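PDB 6JSC: hypothetical membrane protein from Corynebacterium glutamicum, which binds heme through this C-terminal domain and probably passes it on in the heme uptake machinery of Corynebacteria. Local coordinates for residues L3-A8 with F161-G166; G47-V52 with S60-G65; N56-I61 with S86-S91; A81-S86 with L94-V99. The protein carries 1 engineered substitution. All blocks are in the same frame, centred on the assembly; numbering follows the deposited sequence.

Contact 1 (L3-A8 with F161-G166); sequences LGVTQA and FSATLG. With NA (sodium ion), chain E.
Below the flat amide of Gln7, the CB of Gln7 rests 3.6 Å from Thr164 OG1; the amide itself leads away from 161-166, with NE2 bonded in the amide plane to Ala8 O at 3.2 Å. Thr164 works on two levels. Its backbone O takes the N-H of Thr6 (N to O 2.8 Å); its hydroxyl, tucked between its own backbone N and carbonyl carbon (chi1 55°), takes the N-H of Gln7, OG1 to N 3.1 Å. Thr164 N then gives its hydrogen to Gln7 O. On the buried face Leu165 reaches CD1 to Leu3 CD1 at 4.0 Å, the two side chains crossing at about a right angle, and beyond them Ala8 CB meets Ala163 CB at 3.9 Å. A water joins Thr6 OG1 to Gly166 O, the latter bond weak. Val5 O points out of the pairing and binds a sodium ion at 2.3 Å, a site that Asn48 O and four waters complete. Two residues, Thr6 and Gln7, facing the single residue Thr164 make a classic beta bulge, here at a corner of the strand that pairs the N-terminal and C-terminal ends of the domain.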
loop_
_atom_site.group_PDB
_atom_site.type_symbol
_atom_site.label_atom_id
_atom_site.label_comp_id
_atom_site.label_asym_id
_atom_site.label_seq_id
_atom_site.Cartn_x
_atom_site.Cartn_y
_atom_site.Cartn_z
ATOM N N LEU A 3 2.948 -20.145 9.731
ATOM C CA LEU A 3 3.989 -20.304 8.729
ATOM C C LEU A 3 4.661 -18.964 8.494
ATOM O O LEU A 3 3.998 -17.923 8.469
ATOM C CB LEU A 3 3.387 -20.778 7.406
ATOM C CG LEU A 3 2.756 -22.166 7.409
ATOM C CD1 LEU A 3 1.920 -22.364 6.160
ATOM C CD2 LEU A 3 3.841 -23.228 7.500
ATOM N N GLY A 4 5.977 -18.989 8.310
ATOM C CA GLY A 4 6.686 -17.780 7.968
ATOM C C GLY A 4 6.600 -17.475 6.484
ATOM O O GLY A 4 6.448 -18.358 5.645
ATOM N N VAL A 5 6.685 -16.191 6.162
ATOM C CA VAL A 5 6.832 -15.758 4.778
ATOM C C VAL A 5 8.284 -15.980 4.368
ATOM O O VAL A 5 9.208 -15.506 5.036
ATOM C CB VAL A 5 6.432 -14.285 4.626
ATOM C CG1 VAL A 5 6.819 -13.768 3.247
ATOM C CG2 VAL A 5 4.926 -14.114 4.870
ATOM N N THR A 6 8.491 -16.725 3.281
ATOM C CA THR A 6 9.832 -16.908 2.734
ATOM C C THR A 6 10.194 -15.758 1.799
ATOM O O THR A 6 11.118 -14.987 2.082
ATOM C CB THR A 6 9.912 -18.258 2.019
ATOM O OG1 THR A 6 9.633 -19.296 2.967
ATOM C CG2 THR A 6 11.300 -18.481 1.443
ATOM N N GLN A 7 9.445 -15.611 0.705
ATOM C CA GLN A 7 9.592 -14.498 -0.224
ATOM C C GLN A 7 8.211 -14.002 -0.610
ATOM O O GLN A 7 7.346 -14.805 -0.975
ATOM C CB GLN A 7 10.314 -14.932 -1.507
ATOM C CG GLN A 7 10.472 -13.793 -2.503
ATOM C CD GLN A 7 11.471 -12.784 -2.001
ATOM O OE1 GLN A 7 12.626 -13.135 -1.813
ATOM N NE2 GLN A 7 11.044 -11.553 -1.765
ATOM N N ALA A 8 8.017 -12.687 -0.575
ATOM C CA ALA A 8 6.769 -12.092 -1.012
ATOM C C ALA A 8 7.025 -10.981 -2.015
ATOM O O ALA A 8 8.094 -10.353 -2.042
ATOM C CB ALA A 8 5.971 -11.522 0.167
ATOM N N PHE A 161 -0.762 -9.641 -4.425
ATOM C CA PHE A 161 0.457 -10.132 -3.794
ATOM C C PHE A 161 0.579 -11.628 -4.033
ATOM O O PHE A 161 -0.405 -12.317 -4.318
ATOM C CB PHE A 161 0.494 -9.828 -2.280
ATOM C CG PHE A 161 -0.282 -10.810 -1.437
ATOM C CD1 PHE A 161 -1.651 -10.663 -1.251
ATOM C CD2 PHE A 161 0.365 -11.880 -0.834
ATOM C CE1 PHE A 161 -2.363 -11.579 -0.475
ATOM C CE2 PHE A 161 -0.341 -12.795 -0.063
ATOM C CZ PHE A 161 -1.705 -12.643 0.118
ATOM N N SER A 162 1.805 -12.127 -3.897
ATOM C CA SER A 162 2.061 -13.558 -3.858
ATOM C C SER A 162 3.213 -13.781 -2.892
ATOM O O SER A 162 4.114 -12.943 -2.780
ATOM C CB SER A 162 2.401 -14.113 -5.245
ATOM O OG SER A 162 3.592 -13.533 -5.735
ATOM N N ALA A 163 3.171 -14.898 -2.173
ATOM C CA ALA A 163 4.214 -15.191 -1.203
ATOM C C ALA A 163 4.451 -16.689 -1.175
ATOM O O ALA A 163 3.503 -17.477 -1.257
ATOM C CB ALA A 163 3.822 -14.722 0.198
ATOM N N THR A 164 5.715 -17.078 -1.074
ATOM C CA THR A 164 6.045 -18.444 -0.706
ATOM C C THR A 164 6.164 -18.526 0.813
ATOM O O THR A 164 6.573 -17.562 1.473
ATOM C CB THR A 164 7.344 -18.883 -1.386
ATOM O OG1 THR A 164 8.392 -17.961 -1.065
ATOM C CG2 THR A 164 7.161 -18.907 -2.901
ATOM N N LEU A 165 5.758 -19.665 1.373
ATOM C CA LEU A 165 5.671 -19.844 2.815
ATOM C C LEU A 165 6.535 -21.017 3.260
ATOM O O LEU A 165 6.760 -21.959 2.498
ATOM C CB LEU A 165 4.227 -20.136 3.241
ATOM C CG LEU A 165 3.159 -19.138 2.809
ATOM C CD1 LEU A 165 1.811 -19.605 3.326
ATOM C CD2 LEU A 165 3.483 -17.756 3.340
ATOM N N GLY A 166 6.992 -20.967 4.509
ATOM C CA GLY A 166 7.788 -22.049 5.071
ATOM C C GLY A 166 8.195 -21.716 6.490
ATOM O O GLY A 166 8.030 -20.588 6.963
HETATM NA NA NA E . 10.830 -14.670 6.388
HETATM O O HOH W 1 10.007 -19.116 5.601
HETATM O O HOH W 2 12.356 -15.266 4.551
HETATM O O HOH W 3 8.971 -14.400 7.983
HETATM O O HOH W 4 11.017 -16.942 7.183
HETATM O O HOH W 5 12.508 -14.140 7.998
#

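Contact 2 (G47-V52 with S60-G65); sequences GNSGAV and SINFPG. With NA (sodium ion), chain D; NA (sodium ion), chain E.
The tight part of this pairing lies where Ala51 and Ser60 exchange two backbone hydrogen bonds, Ala51 N to Ser60 O at 3.0 Å and Ser60 N to Ala51 O at 2.9 Å. Next to them the CA of Gly50 is pressed to 3.1 Å from Ser60 O in a CA-H...O contact; the absence of a side chain on Gly50 lets the strands come this close. Underneath, Val52 sends CG2 obliquely against CD1 of Ile61, 3.9 Å apart; this face is buried and faces Val5, Leu165 and Phe161. The other end is looser. Asn62 N still reaches Ser49 O at 3.1 Å, but beyond it a water stands in for a direct bond, taking the N-H of Ser49 and giving a hydrogen to Asn62 O at 2.6 Å. Ser49 OG merely rests on Asn62 CB, and past the water the ring of Phe63 approaches Gly47 N obliquely with CD1. Both margins of the pair carry a sodium ion. At one, Asn48 O is a ligand, and a water on that ion also donates to Gly50 O. At the other, Ser60 OG lies beside its backbone N (chi1 -90°), which brings it to 2.5 Å from the metal; the same oxygen is hydrogen-bonded to Glu84 OE2. The sodium ion and the carboxylate hold this hydroxyl between them and so probably fix its rotation at the rim of the hairpin; the cation would probably also polarise the O-H.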
loop_
_atom_site.group_PDB
_atom_site.type_symbol
_atom_site.label_atom_id
_atom_site.label_comp_id
_atom_site.label_asym_id
_atom_site.label_seq_id
_atom_site.Cartn_x
_atom_site.Cartn_y
_atom_site.Cartn_z
ATOM N N GLY A 47 9.569 -8.401 -0.310
ATOM C CA GLY A 47 9.810 -8.552 1.115
ATOM C C GLY A 47 10.046 -9.993 1.512
ATOM O O GLY A 47 9.687 -10.924 0.788
ATOM N N ASN A 48 10.659 -10.176 2.686
ATOM C CA ASN A 48 10.895 -11.534 3.166
ATOM C C ASN A 48 10.455 -11.727 4.613
ATOM O O ASN A 48 11.039 -12.537 5.344
ATOM C CB ASN A 48 12.336 -11.992 2.936
ATOM C CG ASN A 48 13.334 -11.192 3.722
ATOM O OD1 ASN A 48 12.985 -10.241 4.417
ATOM N ND2 ASN A 48 14.601 -11.579 3.622
ATOM N N SER A 49 9.403 -11.027 5.035
ATOM C CA SER A 49 8.948 -11.178 6.410
ATOM C C SER A 49 7.428 -11.165 6.501
ATOM O O SER A 49 6.720 -10.738 5.588
ATOM C CB SER A 49 9.592 -10.149 7.347
ATOM O OG SER A 49 9.025 -8.888 7.160
ATOM N N GLY A 50 6.938 -11.660 7.629
ATOM C CA GLY A 50 5.526 -11.837 7.868
ATOM C C GLY A 50 5.223 -13.253 8.292
ATOM O O GLY A 50 6.097 -14.114 8.374
ATOM N N ALA A 51 3.945 -13.496 8.550
ATOM C CA ALA A 51 3.530 -14.816 8.994
ATOM C C ALA A 51 2.094 -15.044 8.565
ATOM O O ALA A 51 1.308 -14.099 8.468
ATOM C CB ALA A 51 3.628 -14.948 10.512
ATOM N N VAL A 52 1.756 -16.310 8.321
ATOM C CA VAL A 52 0.430 -16.695 7.848
ATOM C C VAL A 52 -0.057 -17.899 8.643
ATOM O O VAL A 52 0.705 -18.834 8.914
ATOM C CB VAL A 52 0.425 -17.008 6.334
ATOM C CG1 VAL A 52 -0.919 -17.577 5.901
ATOM C CG2 VAL A 52 0.757 -15.761 5.524
ATOM N N SER A 60 -0.071 -11.591 7.928
ATOM C CA SER A 60 0.496 -10.281 7.650
ATOM C C SER A 60 1.707 -10.486 6.760
ATOM O O SER A 60 2.566 -11.319 7.072
ATOM C CB SER A 60 0.929 -9.562 8.933
ATOM O OG SER A 60 -0.126 -8.775 9.463
ATOM N N ILE A 61 1.758 -9.737 5.657
ATOM C CA ILE A 61 2.855 -9.782 4.687
ATOM C C ILE A 61 3.508 -8.401 4.725
ATOM O O ILE A 61 2.854 -7.401 4.403
ATOM C CB ILE A 61 2.341 -10.070 3.265
ATOM C CG1 ILE A 61 1.233 -11.140 3.232
ATOM C CG2 ILE A 61 3.510 -10.419 2.352
ATOM C CD1 ILE A 61 1.684 -12.539 3.564
ATOM N N ASN A 62 4.780 -8.337 5.113
ATOM C CA ASN A 62 5.436 -7.063 5.402
ATOM C C ASN A 62 6.470 -6.722 4.341
ATOM O O ASN A 62 7.270 -7.579 3.951
ATOM C CB ASN A 62 6.103 -7.111 6.774
ATOM C CG ASN A 62 5.094 -7.002 7.892
ATOM O OD1 ASN A 62 4.559 -8.003 8.364
ATOM N ND2 ASN A 62 4.808 -5.776 8.303
ATOM N N PHE A 63 6.460 -5.470 3.885
ATOM C CA PHE A 63 7.414 -5.011 2.892
ATOM C C PHE A 63 8.198 -3.806 3.404
ATOM O O PHE A 63 7.656 -2.973 4.144
ATOM C CB PHE A 63 6.684 -4.630 1.601
ATOM C CG PHE A 63 5.936 -5.772 0.986
ATOM C CD1 PHE A 63 6.577 -6.630 0.099
ATOM C CD2 PHE A 63 4.599 -6.007 1.300
ATOM C CE1 PHE A 63 5.905 -7.702 -0.462
ATOM C CE2 PHE A 63 3.912 -7.083 0.738
ATOM C CZ PHE A 63 4.571 -7.930 -0.153
ATOM N N PRO A 64 9.469 -3.692 3.040
ATOM C CA PRO A 64 10.207 -2.453 3.289
ATOM C C PRO A 64 10.018 -1.497 2.124
ATOM O O PRO A 64 9.319 -1.826 1.162
ATOM C CB PRO A 64 11.654 -2.942 3.334
ATOM C CG PRO A 64 11.662 -3.968 2.199
ATOM C CD PRO A 64 10.279 -4.654 2.269
ATOM N N GLY A 65 10.651 -0.334 2.181
ATOM C CA GLY A 65 10.733 0.566 1.050
ATOM C C GLY A 65 9.746 1.720 1.135
ATOM O O GLY A 65 8.703 1.646 1.793
HETATM NA NA NA D . -2.362 -9.569 10.124
HETATM NA NA NA E . 10.830 -14.670 6.388
HETATM O O HOH W 6 7.361 -9.931 2.931
HETATM O O HOH W 3 8.971 -14.400 7.983
HETATM O O HOH W 7 -1.425 -11.499 11.166
HETATM O O HOH W 8 -2.235 -8.324 12.147
HETATM O O HOH W 9 -4.441 -10.540 10.436
HETATM O O HOH W 4 11.017 -16.942 7.183
#

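Contact 3 (N56-I61 with S86-S91); sequences NKTGSI and SFNGNS. With NA (sodium ion), chain D.
Gly59 O is gripped from several directions: the N-H of Phe87 reaches it at 3.0 Å, the CA-H of Ser86 comes near, and a sodium ion binds it at 2.6 Å. Ser86 OG, anti to its backbone N (chi1 -177°), adds a bond of 2.4 Å to the same ion, which Ser60 OG and three waters bring to six ligands. One of those waters also donates to Phe87 O, the acceptor of Gly59 N, so the metal shell is tied into the strand ladder. On the reverse face the Phe87 ring folds back over glycine: with chi1 at 62° it lies across the backbone of Gly59, whose CA stands 4.0 Å from the ring centroid in a CH-pi contact, while Ile61 CD1 comes at its edge. Farther along, Lys57 O accepts the N-H of Gly89 at 2.8 Å, and Thr58 CG2 lies beside Asn88 OD1 at 3.5 Å. The extended Lys57 side chain passes Asn90 to bond Leu123 O. An aromatic ring laid over its cross-strand glycine is the aromatic rescue arrangement of antiparallel sheets, here between a G1 bulge at Lys57-Thr58 and a type II' turn from Asn88 to Ser91.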
loop_
_atom_site.group_PDB
_atom_site.type_symbol
_atom_site.label_atom_id
_atom_site.label_comp_id
_atom_site.label_asym_id
_atom_site.label_seq_id
_atom_site.Cartn_x
_atom_site.Cartn_y
_atom_site.Cartn_z
ATOM N N ASN A 56 -6.524 -20.914 9.673
ATOM C CA ASN A 56 -7.530 -19.891 9.919
ATOM C C ASN A 56 -7.577 -18.823 8.837
ATOM O O ASN A 56 -8.423 -17.921 8.914
ATOM C CB ASN A 56 -7.291 -19.235 11.282
ATOM C CG ASN A 56 -7.512 -20.193 12.427
ATOM O OD1 ASN A 56 -8.507 -20.914 12.460
ATOM N ND2 ASN A 56 -6.583 -20.213 13.372
ATOM N N LYS A 57 -6.696 -18.895 7.841
ATOM C CA LYS A 57 -6.665 -17.945 6.731
ATOM C C LYS A 57 -6.496 -16.503 7.219
ATOM O O LYS A 57 -7.255 -15.599 6.855
ATOM C CB LYS A 57 -7.883 -18.106 5.817
ATOM C CG LYS A 57 -7.632 -17.652 4.393
ATOM C CD LYS A 57 -8.858 -17.887 3.522
ATOM C CE LYS A 57 -8.593 -17.487 2.083
ATOM N NZ LYS A 57 -9.735 -17.824 1.190
ATOM N N THR A 58 -5.491 -16.294 8.068
ATOM C CA THR A 58 -5.098 -14.959 8.496
ATOM C C THR A 58 -3.608 -14.777 8.241
ATOM O O THR A 58 -2.863 -15.751 8.093
ATOM C CB THR A 58 -5.381 -14.731 9.994
ATOM O OG1 THR A 58 -4.500 -15.549 10.777
ATOM C CG2 THR A 58 -6.832 -15.079 10.337
ATOM N N GLY A 59 -3.168 -13.526 8.187
ATOM C CA GLY A 59 -1.738 -13.298 8.074
ATOM C C GLY A 59 -1.383 -11.834 7.943
ATOM O O GLY A 59 -2.248 -10.951 7.873
ATOM N N SER A 60 -0.071 -11.591 7.928
ATOM C CA SER A 60 0.496 -10.281 7.650
ATOM C C SER A 60 1.707 -10.486 6.760
ATOM O O SER A 60 2.566 -11.319 7.072
ATOM C CB SER A 60 0.929 -9.562 8.933
ATOM O OG SER A 60 -0.126 -8.775 9.463
ATOM N N ILE A 61 1.758 -9.737 5.657
ATOM C CA ILE A 61 2.855 -9.782 4.687
ATOM C C ILE A 61 3.508 -8.401 4.725
ATOM O O ILE A 61 2.854 -7.401 4.403
ATOM C CB ILE A 61 2.341 -10.070 3.265
ATOM C CG1 ILE A 61 1.233 -11.140 3.232
ATOM C CG2 ILE A 61 3.510 -10.419 2.352
ATOM C CD1 ILE A 61 1.684 -12.539 3.564
ATOM N N SER A 86 -2.389 -7.053 5.646
ATOM C CA SER A 86 -2.920 -7.863 6.731
ATOM C C SER A 86 -4.287 -8.382 6.304
ATOM O O SER A 86 -5.071 -7.646 5.697
ATOM C CB SER A 86 -3.039 -6.999 7.989
ATOM O OG SER A 86 -3.482 -7.742 9.109
ATOM N N PHE A 87 -4.571 -9.654 6.592
ATOM C CA PHE A 87 -5.820 -10.249 6.142
ATOM C C PHE A 87 -6.373 -11.192 7.197
ATOM O O PHE A 87 -5.631 -11.785 7.987
ATOM C CB PHE A 87 -5.717 -10.943 4.763
ATOM C CG PHE A 87 -4.748 -12.095 4.710
ATOM C CD1 PHE A 87 -3.411 -11.885 4.390
ATOM C CD2 PHE A 87 -5.173 -13.389 4.954
ATOM C CE1 PHE A 87 -2.527 -12.949 4.328
ATOM C CE2 PHE A 87 -4.293 -14.450 4.900
ATOM C CZ PHE A 87 -2.973 -14.232 4.577
ATOM N N ASN A 88 -7.700 -11.312 7.200
ATOM C CA ASN A 88 -8.426 -12.230 8.076
ATOM C C ASN A 88 -9.604 -12.708 7.236
ATOM O O ASN A 88 -10.588 -11.980 7.063
ATOM C CB ASN A 88 -8.900 -11.529 9.344
ATOM C CG ASN A 88 -9.428 -12.496 10.391
ATOM O OD1 ASN A 88 -9.943 -13.572 10.072
ATOM N ND2 ASN A 88 -9.306 -12.111 11.656
ATOM N N GLY A 89 -9.503 -13.927 6.717
ATOM C CA GLY A 89 -10.461 -14.320 5.704
ATOM C C GLY A 89 -10.347 -13.388 4.516
ATOM O O GLY A 89 -9.263 -12.894 4.182
ATOM N N ASN A 90 -11.484 -13.085 3.903
ATOM C CA ASN A 90 -11.502 -12.340 2.653
ATOM C C ASN A 90 -11.512 -10.830 2.843
ATOM O O ASN A 90 -11.798 -10.103 1.888
ATOM C CB ASN A 90 -12.684 -12.783 1.790
ATOM C CG ASN A 90 -12.613 -14.251 1.433
ATOM O OD1 ASN A 90 -13.545 -15.012 1.695
ATOM N ND2 ASN A 90 -11.496 -14.661 0.844
ATOM N N SER A 91 -11.195 -10.336 4.038
ATOM C CA SER A 91 -11.050 -8.904 4.263
ATOM C C SER A 91 -9.703 -8.626 4.914
ATOM O O SER A 91 -9.029 -9.533 5.409
ATOM C CB SER A 91 -12.185 -8.343 5.121
ATOM O OG SER A 91 -12.180 -8.911 6.414
HETATM NA NA NA D . -2.362 -9.569 10.124
HETATM O O HOH W 9 -4.441 -10.540 10.436
HETATM O O HOH W 7 -1.425 -11.499 11.166
HETATM O O HOH W 8 -2.235 -8.324 12.147
#

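Contact 4 (A81-S86 with L94-V99); sequences ANIEIS and LIADVV. With NA (sodium ion), chain D.
Glu84 lies alongside Ile95, both side chains pointing the same way from one face, so that Ile95 CD1 comes within 4.1 Å of Glu84 OE2. The extended glutamate carries its charge past the isoleucine: OE2 meets Ser60 OG, and OE1 forms a salt bridge with Arg112 and a weak hydrogen bond with Asn62. Behind these side chains the backbones pair closely, Glu84 N to Ile95 O at 2.8 Å and Ile95 N to Glu84 O at 2.9 Å. Asn82 makes the side-chain bond of the contact. Its ND2 points straight at Asp97 OD2, 2.9 Å away with 171° at the hydrogen; the carboxylate is met on its anti side, 31° out of its plane, and the two flat groups are turned 76° against each other. Asp97 OD1 is held by Arg112, which also donates a hydrogen bond to Asn82 O, so one guanidinium spans the corner of the chain and would probably balance the charges of Glu84 and Asp97. On the opposite, buried face Ile83 CG2 touches Ala96 CB at 4.0 Å, and Leu94 CD1 packs at 4.3 Å against Ile85 CG1, in a core lined by Phe63, Ile159 and Phe161. Ala81 and Asp97 form a further pair of backbone hydrogen bonds, Ala81 N to Asp97 O at 2.9 Å, with Asp97 N bonding back to Ala81 O. Between this pair and Glu84-Ile95 the register slips by one residue, a beta bulge in the hairpin of strands 76-88 and 91-101, whose far end, near Leu76 and Ser101, reaches the heme pocket.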
loop_
_atom_site.group_PDB
_atom_site.type_symbol
_atom_site.label_atom_id
_atom_site.label_comp_id
_atom_site.label_asym_id
_atom_site.label_seq_id
_atom_site.Cartn_x
_atom_site.Cartn_y
_atom_site.Cartn_z
ATOM N N ALA A 81 5.517 4.417 3.321
ATOM C CA ALA A 81 6.633 3.499 3.542
ATOM C C ALA A 81 6.208 2.246 4.301
ATOM O O ALA A 81 5.228 2.240 5.054
ATOM C CB ALA A 81 7.764 4.176 4.304
ATOM N N ASN A 82 6.984 1.176 4.116
ATOM C CA ASN A 82 6.831 -0.046 4.898
ATOM C C ASN A 82 5.408 -0.599 4.840
ATOM O O ASN A 82 4.777 -0.858 5.872
ATOM C CB ASN A 82 7.284 0.171 6.349
ATOM C CG ASN A 82 8.736 0.579 6.444
ATOM O OD1 ASN A 82 9.601 -0.055 5.841
ATOM N ND2 ASN A 82 9.014 1.651 7.184
ATOM N N ILE A 83 4.909 -0.822 3.625
ATOM C CA ILE A 83 3.539 -1.303 3.484
ATOM C C ILE A 83 3.399 -2.713 4.049
ATOM O O ILE A 83 4.340 -3.520 4.043
ATOM C CB ILE A 83 2.956 -1.196 2.056
ATOM C CG1 ILE A 83 3.555 -2.218 1.086
ATOM C CG2 ILE A 83 3.077 0.222 1.521
ATOM C CD1 ILE A 83 2.681 -2.457 -0.145
ATOM N N GLU A 84 2.200 -3.013 4.548
ATOM C CA GLU A 84 1.877 -4.320 5.092
ATOM C C GLU A 84 0.481 -4.691 4.622
ATOM O O GLU A 84 -0.446 -3.875 4.720
ATOM C CB GLU A 84 1.930 -4.307 6.625
ATOM C CG GLU A 84 1.370 -5.556 7.310
ATOM C CD GLU A 84 1.374 -5.428 8.823
ATOM O OE1 GLU A 84 2.110 -4.554 9.336
ATOM O OE2 GLU A 84 0.639 -6.192 9.496
ATOM N N ILE A 85 0.340 -5.908 4.104
ATOM C CA ILE A 85 -0.952 -6.492 3.769
ATOM C C ILE A 85 -1.336 -7.417 4.914
ATOM O O ILE A 85 -0.679 -8.440 5.149
ATOM C CB ILE A 85 -0.888 -7.266 2.448
ATOM C CG1 ILE A 85 -0.532 -6.333 1.290
ATOM C CG2 ILE A 85 -2.225 -7.967 2.193
ATOM C CD1 ILE A 85 -0.158 -7.078 0.007
ATOM N N SER A 86 -2.389 -7.053 5.646
ATOM C CA SER A 86 -2.920 -7.863 6.731
ATOM C C SER A 86 -4.287 -8.382 6.304
ATOM O O SER A 86 -5.071 -7.646 5.697
ATOM C CB SER A 86 -3.039 -6.999 7.989
ATOM O OG SER A 86 -3.482 -7.742 9.109
ATOM N N LEU A 94 -4.594 -2.499 4.523
ATOM C CA LEU A 94 -3.319 -2.070 3.959
ATOM C C LEU A 94 -2.759 -1.014 4.906
ATOM O O LEU A 94 -3.346 0.068 5.050
ATOM C CB LEU A 94 -3.554 -1.492 2.565
ATOM C CG LEU A 94 -2.293 -1.027 1.835
ATOM C CD1 LEU A 94 -1.252 -2.120 1.770
ATOM C CD2 LEU A 94 -2.660 -0.555 0.434
ATOM N N ILE A 95 -1.640 -1.332 5.561
ATOM C CA ILE A 95 -1.048 -0.509 6.610
ATOM C C ILE A 95 0.259 0.067 6.083
ATOM O O ILE A 95 0.993 -0.608 5.350
ATOM C CB ILE A 95 -0.805 -1.394 7.844
ATOM C CG1 ILE A 95 -2.135 -1.853 8.445
ATOM C CG2 ILE A 95 0.055 -0.672 8.883
ATOM C CD1 ILE A 95 -2.007 -3.076 9.347
ATOM N N ALA A 96 0.569 1.310 6.452
ATOM C CA ALA A 96 1.816 1.920 6.012
ATOM C C ALA A 96 2.178 3.069 6.942
ATOM O O ALA A 96 1.313 3.635 7.629
ATOM C CB ALA A 96 1.722 2.426 4.568
ATOM N N ASP A 97 3.470 3.407 6.958
ATOM C CA ASP A 97 3.946 4.621 7.614
ATOM C C ASP A 97 3.740 5.781 6.654
ATOM O O ASP A 97 4.262 5.757 5.529
ATOM C CB ASP A 97 5.433 4.506 7.947
ATOM C CG ASP A 97 5.764 3.322 8.834
ATOM O OD1 ASP A 97 4.899 2.816 9.570
ATOM O OD2 ASP A 97 6.946 2.914 8.823
ATOM N N VAL A 98 2.964 6.785 7.063
ATOM C CA VAL A 98 2.558 7.867 6.166
ATOM C C VAL A 98 2.891 9.220 6.789
ATOM O O VAL A 98 2.554 9.481 7.952
ATOM C CB VAL A 98 1.062 7.793 5.796
ATOM C CG1 VAL A 98 0.668 8.956 4.885
ATOM C CG2 VAL A 98 0.755 6.465 5.122
ATOM N N VAL A 99 3.516 10.093 6.003
ATOM C CA VAL A 99 3.735 11.494 6.358
ATOM C C VAL A 99 3.306 12.317 5.151
ATOM O O VAL A 99 3.711 12.015 4.025
ATOM C CB VAL A 99 5.218 11.764 6.694
ATOM C CG1 VAL A 99 5.447 13.241 7.004
ATOM C CG2 VAL A 99 5.683 10.882 7.863
HETATM NA NA NA D . -2.362 -9.569 10.124
HETATM O O HOH W 7 -1.425 -11.499 11.166
HETATM O O HOH W 8 -2.235 -8.324 12.147
HETATM O O HOH W 9 -4.441 -10.540 10.436
#

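In the fold
From the N terminus, strand 3-12 pairs both with 42-53 and with the last strand; contact 1 joins 3-8 to 161-166 and closes a loop that holds all the other contacts. Within it, contact 2 closes first, folding 47-52 back on 60-65 as a hairpin. Contact 3 starts on that hairpin's second strand, sharing Ser60 and Ile61, and reaches 86-91. Contact 4 starts before contact 3 has closed, so those two cross, and passes the pairing on to 94-99, toward the heme end. One sodium ion lies between contacts 1 and 2; the other is bound by residues of contacts 2, 3 and 4. Ile61 also packs on Val5, Ala8 and Phe161, tying contacts 2 and 3 to contact 1.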